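Local coordinates for protein GDSL-like Lipase (Parabacteroides distasonis, PDB 3P94) that probably hydrolyses ester bonds as a GDSL-family (SGNH) serine hydrolase, possibly acting as a lysophospholipase, at residues R65-V70 with A107-A112. Numbering follows the deposited sequence. Where two conformers were deposited one is given.
Sequences RFRQDV and AELAKA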
ATOM      1  N   ARG A  65     -11.871   0.395  -5.930  1.00 13.56           N
ATOM      2  CA  ARG A  65     -11.078   1.144  -6.921  1.00 13.98           C
ATOM      3  C   ARG A  65     -10.146   0.230  -7.759  1.00 17.34           C
ATOM      4  O   ARG A  65      -9.682   0.635  -8.830  1.00 15.46           O
ATOM      5  CB  ARG A  65     -10.230   2.177  -6.149  1.00 17.26           C
ATOM      6  CG  ARG A  65      -9.508   3.169  -7.011  1.00 21.38           C
ATOM      7  CD  ARG A  65      -9.039   4.358  -6.229  1.00 21.56           C
ATOM      8  NE  ARG A  65      -8.103   4.065  -5.128  1.00 16.22           N
ATOM      9  CZ  ARG A  65      -6.779   4.007  -5.246  1.00 26.19           C
ATOM     10  NH1 ARG A  65      -6.207   4.077  -6.440  1.00 13.65           N
ATOM     11  NH2 ARG A  65      -6.019   3.862  -4.172  1.00 17.43           N
ATOM     12  N   PHE A  66      -9.860  -0.990  -7.254  1.00 16.08           N
ATOM     13  CA  PHE A  66      -8.939  -1.976  -7.823  1.00 14.92           C
ATOM     14  C   PHE A  66      -9.148  -2.251  -9.307  1.00 18.05           C
ATOM     15  O   PHE A  66      -8.168  -2.370 -10.039  1.00 16.05           O
ATOM     16  CB  PHE A  66      -9.022  -3.307  -7.046  1.00 16.72           C
ATOM     17  CG  PHE A  66      -7.758  -4.130  -7.090  1.00 17.67           C
ATOM     18  CD1 PHE A  66      -6.651  -3.780  -6.316  1.00 20.22           C
ATOM     19  CD2 PHE A  66      -7.679  -5.267  -7.881  1.00 18.72           C
ATOM     20  CE1 PHE A  66      -5.479  -4.538  -6.355  1.00 20.41           C
ATOM     21  CE2 PHE A  66      -6.506  -6.029  -7.915  1.00 21.47           C
ATOM     22  CZ  PHE A  66      -5.418  -5.660  -7.149  1.00 19.72           C
ATOM     23  N   ARG A  67     -10.407  -2.379  -9.753  1.00 15.68           N
ATOM     24  CA  ARG A  67     -10.705  -2.673 -11.158  1.00 14.69           C
ATOM     25  C   ARG A  67     -10.215  -1.533 -12.105  1.00 15.52           C
ATOM     26  O   ARG A  67      -9.565  -1.826 -13.100  1.00 14.46           O
ATOM     27  CB  ARG A  67     -12.202  -2.957 -11.339  1.00 14.53           C
ATOM     28  CG  ARG A  67     -12.628  -3.241 -12.778  1.00 20.59           C
ATOM     29  CD  ARG A  67     -13.888  -4.101 -12.842  1.00 18.91           C
ATOM     30  NE  ARG A  67     -13.723  -5.351 -12.099  1.00 18.21           N
ATOM     31  CZ  ARG A  67     -13.101  -6.432 -12.561  1.00 26.33           C
ATOM     32  NH1 ARG A  67     -12.633  -6.458 -13.803  1.00 15.05           N
ATOM     33  NH2 ARG A  67     -12.953  -7.501 -11.786  1.00 13.51           N
ATOM     34  N   GLN A  68     -10.502  -0.259 -11.777  1.00 12.21           N
ATOM     35  CA  GLN A  68     -10.126   0.892 -12.606  0.60 11.74           C
ATOM     36  C   GLN A  68      -8.628   1.202 -12.545  1.00 15.17           C
ATOM     37  O   GLN A  68      -8.007   1.451 -13.575  1.00 14.61           O
ATOM     38  CB  GLN A  68     -10.927   2.143 -12.181  0.60 12.84           C
ATOM     39  CG  GLN A  68     -10.581   3.408 -12.999  0.60 10.03           C
ATOM     40  CD  GLN A  68     -11.147   4.685 -12.447  0.60 18.52           C
ATOM     41  OE1 GLN A  68     -12.253   5.094 -12.810  0.60 11.99           O
ATOM     42  NE2 GLN A  68     -10.373   5.367 -11.601  0.60  6.18           N
ATOM     43  N   ASP A  69      -8.067   1.225 -11.343  1.00 11.95           N
ATOM     44  CA  ASP A  69      -6.688   1.632 -11.151  1.00 11.39           C
ATOM     45  C   ASP A  69      -5.650   0.524 -11.193  1.00 15.59           C
ATOM     46  O   ASP A  69      -4.464   0.842 -11.172  1.00 12.02           O
ATOM     47  CB  ASP A  69      -6.598   2.445  -9.852  1.00 11.82           C
ATOM     48  CG  ASP A  69      -7.209   3.850  -9.985  1.00 19.06           C
ATOM     49  OD1 ASP A  69      -7.600   4.230 -11.112  1.00 20.27           O
ATOM     50  OD2 ASP A  69      -7.271   4.569  -8.967  1.00 18.92           O
ATOM     51  N   VAL A  70      -6.063  -0.761 -11.297  1.00 15.05           N
ATOM     52  CA  VAL A  70      -5.114  -1.873 -11.369  1.00 15.04           C
ATOM     53  C   VAL A  70      -5.482  -2.797 -12.536  1.00 17.51           C
ATOM     54  O   VAL A  70      -4.736  -2.853 -13.500  1.00 16.31           O
ATOM     55  CB  VAL A  70      -4.949  -2.693 -10.040  1.00 18.71           C
ATOM     56  CG1 VAL A  70      -3.960  -3.844 -10.220  1.00 18.35           C
ATOM     57  CG2 VAL A  70      -4.517  -1.807  -8.881  1.00 18.21           C
ATOM     58  N   ALA A 107      -5.877  -9.703  -3.882  1.00 12.21           N
ATOM     59  CA  ALA A 107      -4.930 -10.713  -4.373  1.00 12.74           C
ATOM     60  C   ALA A 107      -5.619 -11.680  -5.331  1.00 17.39           C
ATOM     61  O   ALA A 107      -5.069 -11.983  -6.389  1.00 17.67           O
ATOM     62  CB  ALA A 107      -4.303 -11.477  -3.201  1.00 14.17           C
ATOM     63  N   GLU A 108      -6.836 -12.129  -4.985  1.00 14.24           N
ATOM     64  CA  GLU A 108      -7.594 -13.076  -5.808  1.00 14.99           C
ATOM     65  C   GLU A 108      -8.065 -12.429  -7.120  1.00 19.08           C
ATOM     66  O   GLU A 108      -8.040 -13.097  -8.158  1.00 19.04           O
ATOM     67  CB  GLU A 108      -8.769 -13.662  -5.021  1.00 17.08           C
ATOM     68  CG  GLU A 108      -8.313 -14.630  -3.933  1.00 25.16           C
ATOM     69  CD  GLU A 108      -9.387 -15.411  -3.198  1.00 35.26           C
ATOM     70  OE1 GLU A 108     -10.589 -15.101  -3.358  1.00 23.24           O
ATOM     71  OE2 GLU A 108      -9.017 -16.354  -2.465  1.00 23.62           O
ATOM     72  N   LEU A 109      -8.453 -11.140  -7.092  1.00 15.82           N
ATOM     73  CA  LEU A 109      -8.854 -10.416  -8.308  1.00 15.80           C
ATOM     74  C   LEU A 109      -7.658 -10.236  -9.240  1.00 16.47           C
ATOM     75  O   LEU A 109      -7.803 -10.395 -10.453  1.00 15.35           O
ATOM     76  CB  LEU A 109      -9.477  -9.037  -7.976  1.00 15.48           C
ATOM     77  CG  LEU A 109     -10.902  -9.041  -7.437  1.00 19.65           C
ATOM     78  CD1 LEU A 109     -11.302  -7.643  -7.007  1.00 20.21           C
ATOM     79  CD2 LEU A 109     -11.913  -9.584  -8.468  1.00 19.80           C
ATOM     80  N   ALA A 110      -6.475  -9.922  -8.671  1.00 12.56           N
ATOM     81  CA  ALA A 110      -5.247  -9.765  -9.442  1.00 12.66           C
ATOM     82  C   ALA A 110      -4.846 -11.092 -10.091  1.00 15.63           C
ATOM     83  O   ALA A 110      -4.530 -11.096 -11.283  1.00 15.98           O
ATOM     84  CB  ALA A 110      -4.122  -9.256  -8.548  1.00 13.71           C
ATOM     85  N   LYS A 111      -4.884 -12.214  -9.334  1.00 11.04           N
ATOM     86  CA  LYS A 111      -4.502 -13.513  -9.880  0.60 11.53           C
ATOM     87  C   LYS A 111      -5.460 -13.945 -11.021  1.00 16.84           C
ATOM     88  O   LYS A 111      -5.001 -14.476 -12.041  1.00 16.99           O
ATOM     89  CB  LYS A 111      -4.435 -14.576  -8.775  0.60 14.18           C
ATOM     90  CG  LYS A 111      -3.870 -15.915  -9.259  0.60 19.35           C
ATOM     91  CD  LYS A 111      -3.925 -16.983  -8.168  0.60 33.11           C
ATOM     92  CE  LYS A 111      -3.798 -18.387  -8.716  0.60 40.16           C
ATOM     93  NZ  LYS A 111      -2.482 -18.622  -9.370  0.60 48.00           N
ATOM     94  N   ALA A 112      -6.773 -13.699 -10.868  1.00 14.58           N
ATOM     95  CA  ALA A 112      -7.780 -14.035 -11.883  1.00 14.75           C
ATOM     96  C   ALA A 112      -7.560 -13.239 -13.189  1.00 19.14           C
ATOM     97  O   ALA A 112      -7.981 -13.674 -14.257  1.00 18.90           O
ATOM     98  CB  ALA A 112      -9.168 -13.759 -11.333  1.00 15.32           C
TER
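Phe66 reaches across to helix 107-112 and brings the CD2, CE2 and CZ atoms of its ring up to Leu109 and Ala110. CG stands anti to the backbone N (chi1 -153°), which carries the ring out from its own helix. Phe66 CD2 then lies 4.2 Å from Leu109 CB. Further along the ring, Phe66 CE2 and Phe66 CZ are each 4.1 Å from Ala110 CB. The backbone is met as well, with Phe66 CE2 4.0 Å from Ala110 N. One ring face is covered from within its own helix by Val70, whose CB sits 4.0 Å above the plane over the ring centre. Leu109 runs the other way, sliding past Phe66 toward helix 65-70, and its CD2 comes within 4.1 Å of Arg67 NH2, near the guanidinium plane at its edge; the two side chains cross at about a right angle. No hydrogen bond links the segments; contact is by van der Waals packing, mostly apolar, and buries 175 Å² in all. The segment axes come no closer than 11.0 Å and cross at -43°, a spacing bridged by side chains. Around the pair, Leu63 and Ile71 of helix 59-71 also touch Leu109, Ala110 packs on Ile115 just before strand 116-120, and Val70 rests on Val26 and Met28 of strand 23-29, placing both helices against the parallel sheet of the flavodoxin-like fold.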